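Prolyl-tRNA synthetase (Giardia lamblia ATCC 50803, PDB 3IAL) probably attaches L-proline to its cognate tRNA(Pro) at the cost of ATP, by way of the prolyl-adenylate bound in this structure. Local coordinates at residues S75-P80 with L143-T148; S129-W134 with F252-A257; A173-A178 with Y267-G272; A220-V225 with I241-Q246. All coordinates share one frame; numbering follows the deposited sequence.

Contact 1 (S75-P80 with L143-T148); sequences SQILFP and LKIHQT
Ile77 and Ile145 meet methyl to methyl, CD1 of the one lying 3.5 Å from CD1 of the other, and pack closely where the short parallel pairing ends. Both isoleucines hold CG1 between the backbone N and the carbonyl carbon (chi1 65° in Ile77, 55° in Ile145), which turns the two branched chains into each other. The backbones are joined by Ser75 N to Lys144 O, His146 N to Ser75 O, and Ile77 N to His146 O. On the other face, CA of Gln76 lies over the His146 ring in a CH-pi contact, 3.8 Å from the ring centroid, while His146 ND1 is bonded to Asn171. Past Ile77 the strand pairing gives way to a side-chain link: Gln147 OE1 accepts from Phe79 N at 2.8 Å, nearly in line with its C=O, and its amide stands 78° from the Phe79 ring. The NE2 end of the same amide is held by Glu172 and a water, so the rotation of Gln147 is fixed from both sides. The packing is looser at Gln76 and Thr148, where NE2 of Gln76 stays 3.9 Å from OG1 of Thr148. A water closes this side, accepting from Gln76 NE2 and from Thr148 N and donating to Ile77 O, while Thr148 OG1 turns to Glu66 and Asn171. Leu78 makes backbone hydrogen bonds to the second subunit. Helix 52-71, strand 75-76, the chain running on to Pro80, and contacts with the second subunit are together consistent with motif 1 of class II synthetases, here laid parallel to strand 143-152.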
# COMPACT_ATOMS: atom_id res chain seq x y z
N SER B 75 11.78 -6.72 -5.43
CA SER B 75 11.49 -5.28 -5.37
C SER B 75 10.03 -5.00 -5.69
O SER B 75 9.45 -5.61 -6.59
CB SER B 75 12.37 -4.51 -6.34
OG SER B 75 13.72 -4.52 -5.93
N GLN B 76 9.44 -4.08 -4.96
CA GLN B 76 8.04 -3.77 -5.15
C GLN B 76 7.88 -2.88 -6.38
O GLN B 76 8.69 -1.99 -6.62
CB GLN B 76 7.42 -3.10 -3.93
CG GLN B 76 5.88 -3.16 -3.98
CD GLN B 76 5.20 -2.79 -2.67
OE1 GLN B 76 5.86 -2.56 -1.67
NE2 GLN B 76 3.88 -2.73 -2.69
N ILE B 77 6.84 -3.15 -7.15
CA ILE B 77 6.49 -2.37 -8.31
C ILE B 77 4.98 -2.25 -8.39
O ILE B 77 4.26 -2.79 -7.54
CB ILE B 77 7.01 -3.04 -9.61
CG1 ILE B 77 6.31 -4.39 -9.85
CG2 ILE B 77 8.52 -3.23 -9.55
CD1 ILE B 77 6.69 -5.02 -11.18
N LEU B 78 4.49 -1.54 -9.41
CA LEU B 78 3.06 -1.56 -9.72
C LEU B 78 2.80 -1.47 -11.22
O LEU B 78 3.28 -0.54 -11.89
CB LEU B 78 2.31 -0.43 -8.99
CG LEU B 78 0.78 -0.43 -9.16
CD1 LEU B 78 0.18 -1.72 -8.61
CD2 LEU B 78 0.14 0.76 -8.46
N PHE B 79 2.02 -2.44 -11.71
CA PHE B 79 1.56 -2.49 -13.08
C PHE B 79 0.16 -1.89 -13.15
O PHE B 79 -0.54 -1.84 -12.14
CB PHE B 79 1.52 -3.94 -13.59
CG PHE B 79 2.77 -4.36 -14.31
CD1 PHE B 79 3.96 -4.51 -13.63
CD2 PHE B 79 2.74 -4.60 -15.68
CE1 PHE B 79 5.12 -4.89 -14.30
CE2 PHE B 79 3.88 -4.99 -16.35
CZ PHE B 79 5.08 -5.13 -15.66
N PRO B 80 -0.26 -1.44 -14.36
CA PRO B 80 -1.64 -1.06 -14.62
C PRO B 80 -2.62 -2.20 -14.41
O PRO B 80 -2.25 -3.37 -14.49
CB PRO B 80 -1.63 -0.68 -16.11
CG PRO B 80 -0.24 -0.30 -16.39
CD PRO B 80 0.59 -1.19 -15.53
N LEU B 143 15.78 -11.13 -11.94
CA LEU B 143 14.88 -10.00 -11.96
C LEU B 143 13.69 -10.44 -11.12
O LEU B 143 12.96 -11.37 -11.50
CB LEU B 143 14.48 -9.68 -13.42
CG LEU B 143 13.54 -8.50 -13.68
CD1 LEU B 143 13.76 -7.35 -12.70
CD2 LEU B 143 13.68 -8.01 -15.12
N LYS B 144 13.54 -9.82 -9.96
CA LYS B 144 12.57 -10.25 -8.95
C LYS B 144 11.70 -9.08 -8.54
O LYS B 144 12.19 -8.10 -7.98
CB LYS B 144 13.31 -10.79 -7.71
CG LYS B 144 14.35 -11.88 -8.01
CD LYS B 144 14.78 -12.59 -6.74
CE LYS B 144 15.92 -13.56 -6.99
NZ LYS B 144 16.29 -14.32 -5.77
N ILE B 145 10.40 -9.18 -8.81
CA ILE B 145 9.48 -8.13 -8.45
C ILE B 145 8.23 -8.66 -7.76
O ILE B 145 8.01 -9.86 -7.71
CB ILE B 145 9.12 -7.25 -9.68
CG1 ILE B 145 8.55 -8.07 -10.84
CG2 ILE B 145 10.36 -6.46 -10.16
CD1 ILE B 145 7.13 -8.50 -10.69
N HIS B 146 7.44 -7.76 -7.20
CA HIS B 146 6.15 -8.11 -6.64
C HIS B 146 5.29 -6.86 -6.57
O HIS B 146 5.82 -5.76 -6.58
CB HIS B 146 6.30 -8.73 -5.25
CG HIS B 146 6.76 -7.78 -4.21
ND1 HIS B 146 5.89 -7.10 -3.38
CD2 HIS B 146 8.00 -7.36 -3.88
CE1 HIS B 146 6.58 -6.32 -2.57
NE2 HIS B 146 7.87 -6.45 -2.86
N GLN B 147 3.98 -7.06 -6.50
CA GLN B 147 3.05 -5.95 -6.36
C GLN B 147 1.87 -6.34 -5.48
O GLN B 147 1.42 -7.48 -5.48
CB GLN B 147 2.55 -5.46 -7.71
CG GLN B 147 1.72 -6.46 -8.49
CD GLN B 147 1.29 -5.90 -9.83
OE1 GLN B 147 1.73 -4.82 -10.22
NE2 GLN B 147 0.42 -6.64 -10.54
N THR B 148 1.39 -5.36 -4.72
CA THR B 148 0.21 -5.51 -3.89
C THR B 148 -0.85 -4.72 -4.61
O THR B 148 -0.65 -3.54 -4.89
CB THR B 148 0.44 -4.90 -2.50
OG1 THR B 148 1.44 -5.67 -1.82
CG2 THR B 148 -0.86 -4.87 -1.69
O HOH W 1 2.71 -2.69 -5.25
O HOH W 2 -0.78 -6.18 -13.31

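Contact 2 (S129-W134 with F252-A257)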
# COMPACT_ATOMS: atom_id res chain seq x y z
N SER B 129 5.35 -9.82 -20.74
CA SER B 129 5.50 -8.94 -21.90
C SER B 129 6.52 -7.84 -21.60
O SER B 129 7.29 -7.46 -22.49
CB SER B 129 4.16 -8.31 -22.31
OG SER B 129 3.22 -9.31 -22.68
N MET B 130 6.53 -7.33 -20.37
CA MET B 130 7.56 -6.35 -19.98
C MET B 130 8.91 -6.98 -19.66
O MET B 130 9.94 -6.40 -19.98
CB MET B 130 7.08 -5.47 -18.82
CG MET B 130 5.82 -4.66 -19.16
SD MET B 130 5.96 -3.57 -20.61
CE MET B 130 7.28 -2.48 -20.04
N PHE B 131 8.93 -8.17 -19.04
CA PHE B 131 10.21 -8.90 -18.84
C PHE B 131 10.97 -9.08 -20.16
O PHE B 131 12.21 -9.04 -20.19
CB PHE B 131 9.97 -10.27 -18.21
CG PHE B 131 9.72 -10.24 -16.71
CD1 PHE B 131 9.42 -9.05 -16.03
CD2 PHE B 131 9.75 -11.43 -15.98
CE1 PHE B 131 9.19 -9.05 -14.65
CE2 PHE B 131 9.52 -11.43 -14.60
CZ PHE B 131 9.25 -10.23 -13.93
N SER B 132 10.22 -9.29 -21.24
CA SER B 132 10.79 -9.43 -22.59
C SER B 132 11.64 -8.24 -22.98
O SER B 132 12.63 -8.38 -23.69
CB SER B 132 9.66 -9.60 -23.62
OG SER B 132 10.17 -10.04 -24.87
N LYS B 133 11.24 -7.05 -22.53
CA LYS B 133 11.99 -5.82 -22.78
C LYS B 133 13.11 -5.60 -21.75
O LYS B 133 14.20 -5.17 -22.11
CB LYS B 133 11.03 -4.63 -22.78
CG LYS B 133 9.87 -4.77 -23.77
CD LYS B 133 8.94 -3.56 -23.72
CE LYS B 133 7.77 -3.72 -24.68
NZ LYS B 133 6.94 -4.90 -24.30
N TRP B 134 12.85 -5.92 -20.49
CA TRP B 134 13.83 -5.68 -19.42
C TRP B 134 14.98 -6.70 -19.39
O TRP B 134 16.05 -6.41 -18.84
CB TRP B 134 13.14 -5.66 -18.06
CG TRP B 134 12.06 -4.63 -17.92
CD1 TRP B 134 11.90 -3.49 -18.66
CD2 TRP B 134 10.99 -4.63 -16.96
NE1 TRP B 134 10.81 -2.79 -18.22
CE2 TRP B 134 10.23 -3.46 -17.18
CE3 TRP B 134 10.61 -5.50 -15.93
CZ2 TRP B 134 9.12 -3.14 -16.41
CZ3 TRP B 134 9.50 -5.18 -15.17
CH2 TRP B 134 8.76 -4.02 -15.41
N PHE B 252 6.26 -15.34 -24.63
CA PHE B 252 6.43 -13.88 -24.60
C PHE B 252 7.80 -13.41 -25.10
O PHE B 252 8.14 -12.23 -25.00
CB PHE B 252 6.08 -13.34 -23.20
CG PHE B 252 4.63 -13.50 -22.87
CD1 PHE B 252 3.72 -12.52 -23.25
CD2 PHE B 252 4.15 -14.65 -22.26
CE1 PHE B 252 2.37 -12.67 -22.98
CE2 PHE B 252 2.79 -14.80 -22.00
CZ PHE B 252 1.91 -13.81 -22.36
N ASP B 253 8.57 -14.33 -25.67
CA ASP B 253 9.88 -14.02 -26.26
C ASP B 253 10.81 -13.33 -25.26
O ASP B 253 11.35 -12.26 -25.54
CB ASP B 253 9.71 -13.15 -27.52
CG ASP B 253 9.04 -13.90 -28.66
OD1 ASP B 253 8.24 -14.82 -28.39
OD2 ASP B 253 9.33 -13.55 -29.82
N ILE B 254 10.97 -13.96 -24.10
CA ILE B 254 11.94 -13.54 -23.12
C ILE B 254 13.21 -14.34 -23.36
O ILE B 254 13.25 -15.56 -23.15
CB ILE B 254 11.49 -13.76 -21.66
CG1 ILE B 254 10.11 -13.14 -21.41
CG2 ILE B 254 12.52 -13.16 -20.72
CD1 ILE B 254 9.60 -13.35 -20.02
N LEU B 255 14.25 -13.64 -23.78
CA LEU B 255 15.52 -14.26 -24.09
C LEU B 255 16.64 -13.41 -23.52
O LEU B 255 16.55 -12.18 -23.51
CB LEU B 255 15.68 -14.38 -25.62
CG LEU B 255 14.87 -15.47 -26.33
CD1 LEU B 255 14.95 -15.26 -27.84
CD2 LEU B 255 15.37 -16.86 -25.95
N TYR B 256 17.67 -14.06 -23.01
CA TYR B 256 18.87 -13.38 -22.56
C TYR B 256 20.11 -14.02 -23.17
O TYR B 256 20.15 -15.23 -23.38
CB TYR B 256 18.96 -13.36 -21.02
CG TYR B 256 19.33 -14.67 -20.35
CD1 TYR B 256 20.66 -14.97 -20.04
CD2 TYR B 256 18.35 -15.59 -19.98
CE1 TYR B 256 21.00 -16.16 -19.41
CE2 TYR B 256 18.69 -16.80 -19.35
CZ TYR B 256 20.02 -17.07 -19.07
OH TYR B 256 20.38 -18.25 -18.45
N ALA B 257 21.10 -13.18 -23.46
CA ALA B 257 22.39 -13.66 -23.89
C ALA B 257 23.17 -14.09 -22.66
O ALA B 257 23.40 -13.29 -21.77
CB ALA B 257 23.15 -12.55 -24.66
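The hydroxyl of Ser132 faces two consecutive carbonyls of the other segment, its OG lying 2.6 Å from Asp253 O and 3.0 Å from Phe252 O. With chi1 at -167°, OG stands opposite the backbone N and reaches out from the helix to meet the pair. One turn earlier, Ser129 OG approaches the Phe252 ring, 3.3 Å from CD1, but its polar partner is the carbonyl of Thr125 in its own helix, so toward the phenylalanine it packs rather than bonds. Next to Ser132, Ile254 brings CD1 to 3.6 Å from CB of Phe131; this methyl lies at the edge of the Phe131 ring, near its plane, and CG1 of the same isoleucine runs beside the Ser132 backbone. The two carbonyls are presented by the way helix 247-251 ends. Phe252 is the first residue to leave helical geometry, and Asp253, with a positive phi of 55°, is the C-prime residue of a Schellman motif, so the chain turns sharply here and both C=O groups come to the serine. Ile254 is held in turn by Tyr128 from the helix and by Pro266, and its carbonyl accepts from His265 ND1. Phe252 also touches Thr125 and Lys90. Further out, the Phe131 ring packs against Ile145 of strand 143-152 and Leu268 of strand 263-274, while Trp134 donates from NE1 to Asp39 of the second subunit. The last turns of helix 124-134 are thus wedged between the chain leading into strand 256-257, the strands that Phe131 packs on and the neighbouring subunit.

Contact 3 (A173-A178 with Y267-G272). With PR8 (5'-O-[(R)-hydroxy{[(2S)-pyrrolidin-2-ylcarbonyl]oxy}phosphoryl]adenosine), chain H.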
# COMPACT_ATOMS: atom_id res chain seq x y z
N ALA B 173 4.15 -12.03 -6.54
CA ALA B 173 5.58 -11.94 -6.83
C ALA B 173 5.86 -12.72 -8.11
O ALA B 173 5.28 -13.79 -8.31
CB ALA B 173 6.37 -12.53 -5.68
N HIS B 174 6.75 -12.19 -8.95
CA HIS B 174 7.15 -12.82 -10.22
C HIS B 174 8.66 -12.64 -10.38
O HIS B 174 9.16 -11.50 -10.31
CB HIS B 174 6.45 -12.16 -11.42
CG HIS B 174 4.95 -12.29 -11.40
ND1 HIS B 174 4.28 -13.24 -12.14
CD2 HIS B 174 4.01 -11.58 -10.74
CE1 HIS B 174 2.98 -13.11 -11.93
NE2 HIS B 174 2.78 -12.11 -11.08
N CYS B 175 9.38 -13.74 -10.59
CA CYS B 175 10.83 -13.69 -10.73
C CYS B 175 11.29 -14.41 -11.97
O CYS B 175 10.73 -15.44 -12.36
CB CYS B 175 11.53 -14.30 -9.52
SG CYS B 175 11.12 -13.52 -7.96
N CYS B 176 12.33 -13.85 -12.58
CA CYS B 176 12.92 -14.36 -13.79
C CYS B 176 14.34 -14.83 -13.46
O CYS B 176 15.12 -14.08 -12.85
CB CYS B 176 12.94 -13.25 -14.83
SG CYS B 176 13.40 -13.74 -16.48
N HIS B 177 14.66 -16.06 -13.85
CA HIS B 177 15.85 -16.75 -13.39
C HIS B 177 16.71 -17.26 -14.54
O HIS B 177 16.20 -17.71 -15.56
CB HIS B 177 15.44 -17.95 -12.52
CG HIS B 177 14.46 -17.61 -11.44
ND1 HIS B 177 14.83 -16.98 -10.27
CD2 HIS B 177 13.13 -17.83 -11.35
CE1 HIS B 177 13.76 -16.83 -9.51
NE2 HIS B 177 12.72 -17.34 -10.13
N ALA B 178 18.03 -17.22 -14.35
CA ALA B 178 18.95 -17.67 -15.38
C ALA B 178 18.84 -19.17 -15.63
O ALA B 178 18.91 -19.62 -16.78
CB ALA B 178 20.38 -17.29 -15.01
N TYR B 267 14.00 -19.08 -16.79
CA TYR B 267 12.93 -19.71 -16.05
C TYR B 267 12.09 -18.65 -15.36
O TYR B 267 12.63 -17.61 -14.97
CB TYR B 267 13.51 -20.67 -15.01
CG TYR B 267 13.77 -22.06 -15.56
CD1 TYR B 267 14.75 -22.27 -16.53
CD2 TYR B 267 13.04 -23.15 -15.12
CE1 TYR B 267 14.99 -23.55 -17.03
CE2 TYR B 267 13.27 -24.42 -15.61
CZ TYR B 267 14.25 -24.62 -16.57
OH TYR B 267 14.47 -25.89 -17.06
N LEU B 268 10.79 -18.91 -15.20
CA LEU B 268 9.90 -18.01 -14.46
C LEU B 268 9.28 -18.69 -13.23
O LEU B 268 8.90 -19.87 -13.29
CB LEU B 268 8.80 -17.48 -15.38
CG LEU B 268 9.23 -16.56 -16.53
CD1 LEU B 268 8.05 -16.31 -17.47
CD2 LEU B 268 9.83 -15.23 -16.04
N THR B 269 9.18 -17.95 -12.14
CA THR B 269 8.44 -18.39 -10.96
C THR B 269 7.48 -17.29 -10.49
O THR B 269 7.64 -16.11 -10.83
CB THR B 269 9.38 -18.81 -9.81
OG1 THR B 269 10.09 -17.67 -9.29
CG2 THR B 269 10.40 -19.86 -10.29
N CYS B 270 6.46 -17.68 -9.73
CA CYS B 270 5.58 -16.70 -9.09
C CYS B 270 4.96 -17.22 -7.81
O CYS B 270 4.92 -18.42 -7.56
CB CYS B 270 4.49 -16.21 -10.04
SG CYS B 270 3.43 -17.47 -10.72
N ALA B 271 4.50 -16.29 -6.99
CA ALA B 271 3.91 -16.61 -5.70
C ALA B 271 2.79 -15.64 -5.41
O ALA B 271 2.93 -14.44 -5.66
CB ALA B 271 4.95 -16.56 -4.59
N GLY B 272 1.69 -16.15 -4.88
CA GLY B 272 0.51 -15.34 -4.61
C GLY B 272 -0.11 -15.63 -3.26
O GLY B 272 -0.28 -16.79 -2.88
C PR8 H . -1.53 -17.36 -8.87
N PR8 H . -0.42 -15.74 -10.29
O PR8 H . -2.55 -16.75 -9.19
P PR8 H . -2.89 -18.82 -7.40
N1 PR8 H . -10.89 -14.89 -3.53
C2 PR8 H . -9.92 -14.68 -2.65
N3 PR8 H . -8.69 -15.17 -2.83
C4 PR8 H . -8.37 -15.88 -3.91
C5 PR8 H . -9.37 -16.12 -4.85
C6 PR8 H . -10.65 -15.60 -4.65
N6 PR8 H . -11.61 -15.82 -5.55
N7 PR8 H . -8.83 -16.85 -5.82
C8 PR8 H . -7.55 -17.06 -5.51
N9 PR8 H . -7.26 -16.48 -4.34
CA PR8 H . -0.17 -16.89 -9.39
CB PR8 H . 0.66 -16.37 -8.23
CD PR8 H . 0.48 -14.67 -9.88
CG PR8 H . 0.57 -14.84 -8.36
C1' PR8 H . -5.92 -16.52 -3.67
O10 PR8 H . -1.47 -18.46 -8.08
O1P PR8 H . -3.88 -19.37 -8.35
C2' PR8 H . -5.54 -17.93 -3.18
O2' PR8 H . -4.90 -17.85 -1.90
O2P PR8 H . -2.54 -19.90 -6.26
C3' PR8 H . -4.50 -18.37 -4.18
O3' PR8 H . -3.64 -19.36 -3.61
C4' PR8 H . -3.77 -17.04 -4.30
O4' PR8 H . -4.86 -16.15 -4.62
C5' PR8 H . -2.74 -17.13 -5.41
O5' PR8 H . -3.37 -17.49 -6.62
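His177 and Thr269 cross at about a right angle, and the imidazole meets the threonine with its edge: NE2 lies 2.8 Å from OG1, which sits in the plane of the ring. The bond is almost straight, at 171°. Thr269 OG1 is placed between its own backbone N and carbonyl carbon (chi1 68°), which lifts it toward the histidine and leaves CG2 near NE2 and CD2 but out of the ring plane. Tyr190 of helix 180-201 bonds to this OG1 too, so one hydroxyl ties the sheet to the helix that covers this face. Between the strands, six backbone hydrogen bonds join Ala173 with Ala271, Cys175 with Thr269 and His177 with Tyr267. Strands 167-177 and 263-274 are neighbours in the antiparallel sheet at the centre of the class II synthetase core, and their opposite face holds the aminoacyl end of the prolyl-adenylate. There, CB of Cys270 approaches the His174 ring obliquely, 4.1 Å from its centroid, in an off-centre CH-pi contact. Its SG turns instead to the ligand, 3.9 Å from PR8 CA. His174 brings CE1 to 3.6 Å from PR8 CD, a pyrrolidine carbon, and also meets that carbon obliquely. Its two ring nitrogens are engaged by Glu172 at NE2 and by Tyr128 OH at ND1, which fixes the rotation of the imidazole beside the proline ring. Gly272, having no side chain, lets the ligand lie close against the strand, with PR8 CB 3.5 Å from its N. Farther along this face, Cys176 CB packs on Leu268 CD2 at 3.9 Å, a contact against which Phe131 of helix 124-134 packs.

Contact 4 (A220-V225 with I241-Q246). With PR8 (5'-O-[(R)-hydroxy{[(2S)-pyrrolidin-2-ylcarbonyl]oxy}phosphoryl]adenosine), chain H.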
# COMPACT_ATOMS: atom_id res chain seq x y z
N ALA B 220 1.60 -23.29 -15.56
CA ALA B 220 2.69 -23.76 -14.70
C ALA B 220 3.23 -25.12 -15.12
O ALA B 220 2.49 -25.94 -15.67
CB ALA B 220 2.24 -23.81 -13.25
N ASP B 221 4.52 -25.35 -14.87
CA ASP B 221 5.12 -26.68 -14.93
C ASP B 221 4.77 -27.52 -13.70
O ASP B 221 4.61 -28.73 -13.79
CB ASP B 221 6.65 -26.59 -15.05
CG ASP B 221 7.14 -26.40 -16.48
OD1 ASP B 221 6.31 -26.34 -17.43
OD2 ASP B 221 8.38 -26.33 -16.65
N TYR B 222 4.73 -26.88 -12.53
CA TYR B 222 4.15 -27.50 -11.33
C TYR B 222 3.77 -26.41 -10.34
O TYR B 222 4.23 -25.27 -10.44
CB TYR B 222 5.07 -28.55 -10.69
CG TYR B 222 6.40 -28.03 -10.17
CD1 TYR B 222 7.52 -27.97 -11.00
CD2 TYR B 222 6.54 -27.61 -8.86
CE1 TYR B 222 8.73 -27.50 -10.54
CE2 TYR B 222 7.77 -27.15 -8.38
CZ TYR B 222 8.85 -27.09 -9.23
OH TYR B 222 10.07 -26.62 -8.78
N SER B 223 2.90 -26.78 -9.40
CA SER B 223 2.32 -25.84 -8.45
C SER B 223 2.40 -26.39 -7.04
O SER B 223 2.09 -27.57 -6.80
CB SER B 223 0.86 -25.55 -8.82
OG SER B 223 0.79 -24.70 -9.95
N GLU B 224 2.86 -25.55 -6.13
CA GLU B 224 2.92 -25.86 -4.71
C GLU B 224 1.99 -24.92 -3.96
O GLU B 224 1.85 -23.75 -4.32
CB GLU B 224 4.35 -25.70 -4.20
CG GLU B 224 5.33 -26.60 -4.91
CD GLU B 224 6.75 -26.45 -4.39
OE1 GLU B 224 7.00 -25.56 -3.56
OE2 GLU B 224 7.62 -27.24 -4.83
N VAL B 225 1.35 -25.45 -2.91
CA VAL B 225 0.28 -24.75 -2.22
C VAL B 225 0.31 -24.97 -0.72
O VAL B 225 0.90 -25.94 -0.23
CB VAL B 225 -1.10 -25.21 -2.74
CG1 VAL B 225 -1.24 -24.90 -4.22
CG2 VAL B 225 -1.34 -26.71 -2.45
N ILE B 241 2.30 -21.14 -5.06
CA ILE B 241 3.70 -20.91 -5.37
C ILE B 241 4.08 -21.81 -6.57
O ILE B 241 4.02 -23.03 -6.47
CB ILE B 241 4.57 -21.21 -4.12
CG1 ILE B 241 4.39 -20.09 -3.09
CG2 ILE B 241 6.04 -21.37 -4.47
CD1 ILE B 241 5.00 -20.36 -1.72
N HIS B 242 4.45 -21.19 -7.68
CA HIS B 242 4.53 -21.90 -8.97
C HIS B 242 5.86 -21.78 -9.69
O HIS B 242 6.48 -20.72 -9.74
CB HIS B 242 3.43 -21.38 -9.88
CG HIS B 242 2.10 -21.26 -9.20
ND1 HIS B 242 1.26 -22.34 -9.02
CD2 HIS B 242 1.49 -20.21 -8.61
CE1 HIS B 242 0.19 -21.95 -8.36
NE2 HIS B 242 0.30 -20.66 -8.10
N ASN B 243 6.29 -22.90 -10.28
CA ASN B 243 7.42 -22.94 -11.19
C ASN B 243 6.83 -23.01 -12.59
O ASN B 243 6.23 -24.01 -12.97
CB ASN B 243 8.31 -24.16 -10.90
CG ASN B 243 9.65 -24.10 -11.63
OD1 ASN B 243 9.75 -23.55 -12.73
ND2 ASN B 243 10.69 -24.68 -11.03
N LEU B 244 6.97 -21.92 -13.34
CA LEU B 244 6.36 -21.80 -14.66
C LEU B 244 7.26 -22.34 -15.78
O LEU B 244 6.86 -22.37 -16.95
CB LEU B 244 5.99 -20.34 -14.93
CG LEU B 244 5.05 -19.72 -13.90
CD1 LEU B 244 4.70 -18.29 -14.32
CD2 LEU B 244 3.77 -20.56 -13.76
N GLY B 245 8.47 -22.77 -15.41
CA GLY B 245 9.43 -23.29 -16.37
C GLY B 245 9.85 -22.24 -17.38
O GLY B 245 10.05 -21.07 -17.02
N GLN B 246 9.96 -22.66 -18.63
CA GLN B 246 10.35 -21.77 -19.72
C GLN B 246 9.19 -21.48 -20.68
O GLN B 246 9.37 -20.76 -21.66
CB GLN B 246 11.52 -22.38 -20.48
CG GLN B 246 12.82 -22.34 -19.71
CD GLN B 246 13.88 -23.26 -20.30
OE1 GLN B 246 13.66 -24.46 -20.46
NE2 GLN B 246 15.06 -22.70 -20.59
C PR8 H . -1.53 -17.36 -8.87
N PR8 H . -0.42 -15.74 -10.29
O PR8 H . -2.55 -16.75 -9.19
P PR8 H . -2.89 -18.82 -7.40
N1 PR8 H . -10.89 -14.89 -3.53
C2 PR8 H . -9.92 -14.68 -2.65
N3 PR8 H . -8.69 -15.17 -2.83
C4 PR8 H . -8.37 -15.88 -3.91
C5 PR8 H . -9.37 -16.12 -4.85
C6 PR8 H . -10.65 -15.60 -4.65
N6 PR8 H . -11.61 -15.82 -5.55
N7 PR8 H . -8.83 -16.85 -5.82
C8 PR8 H . -7.55 -17.06 -5.51
N9 PR8 H . -7.26 -16.48 -4.34
CA PR8 H . -0.17 -16.89 -9.39
CB PR8 H . 0.66 -16.37 -8.23
CD PR8 H . 0.48 -14.67 -9.88
CG PR8 H . 0.57 -14.84 -8.36
C1' PR8 H . -5.92 -16.52 -3.67
O10 PR8 H . -1.47 -18.46 -8.08
O1P PR8 H . -3.88 -19.37 -8.35
C2' PR8 H . -5.54 -17.93 -3.18
O2' PR8 H . -4.90 -17.85 -1.90
O2P PR8 H . -2.54 -19.90 -6.26
C3' PR8 H . -4.50 -18.37 -4.18
O3' PR8 H . -3.64 -19.36 -3.61
C4' PR8 H . -3.77 -17.04 -4.30
O4' PR8 H . -4.86 -16.15 -4.62
C5' PR8 H . -2.74 -17.13 -5.41
O5' PR8 H . -3.37 -17.49 -6.62
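His242 and Ser223 turn their side chains to the same face of the hairpin, each with its gamma atom opposite its own carbonyl carbon (chi1 -45° and -75°), and this brings ND1 to 2.6 Å from OG in a short hydrogen bond at the edge of the imidazole. OG also accepts from the backbone N of Phe217, so Ser223 is itself held in place and acts as a second-shell partner for the histidine. From the far side of the ring, NE2 donates to PR8 O10, the oxygen joining prolyl and phosphoryl groups, at 2.8 Å, and reaches weakly to O2P at 3.5 Å. On the other face, CB of Asn243 lies over the Tyr222 ring, 3.7 Å from its centroid, in a CH-pi contact. Its chi1 of -169° carries the amide to where ND2 donates to Tyr222 OH at 3.0 Å, close to the amide plane, while OD1 accepts from Gly245 N in an Asx turn; the amide is therefore held at both ends. Arg210 makes a cation-pi contact with the same tyrosine. At the beginning of the pairing, Asp221 N at 2.9 Å and Tyr222 N at 3.3 Å both bond to Asn243 O, a classic beta bulge, with Leu244 CD2 packed on Ala220 beside it. Beyond the bulge the pairing is regular, from Asn243 N to Tyr222 O on to Glu224 N and O with Ile241. This is a bulged beta hairpin in the antiparallel sheet of the class II synthetase core, whose His242 forms part of the prolyl-adenylate pocket.

How the contacts relate
From the N terminus, residues 75-80 open contact 1, which closes when strand 143-152 is reached; on the way the chain passes through 129-134, the first half of contact 2, so contacts 1 and 2 cross. Contact 3 opens only afterwards, at 173-178, in series with contact 1. Contact 4 is a short hairpin, 220-225 with 241-246, nested inside the longer loops of both contact 2 and contact 3. The return at 252-257 then closes contact 2 and 267-272 closes contact 3, so these two cross as well. Contacts 1, 3 and 4 each join two neighbouring strands of the core sheet, while contact 2 joins helix 124-134 to the turn between helix 247-251 and strand 256-257.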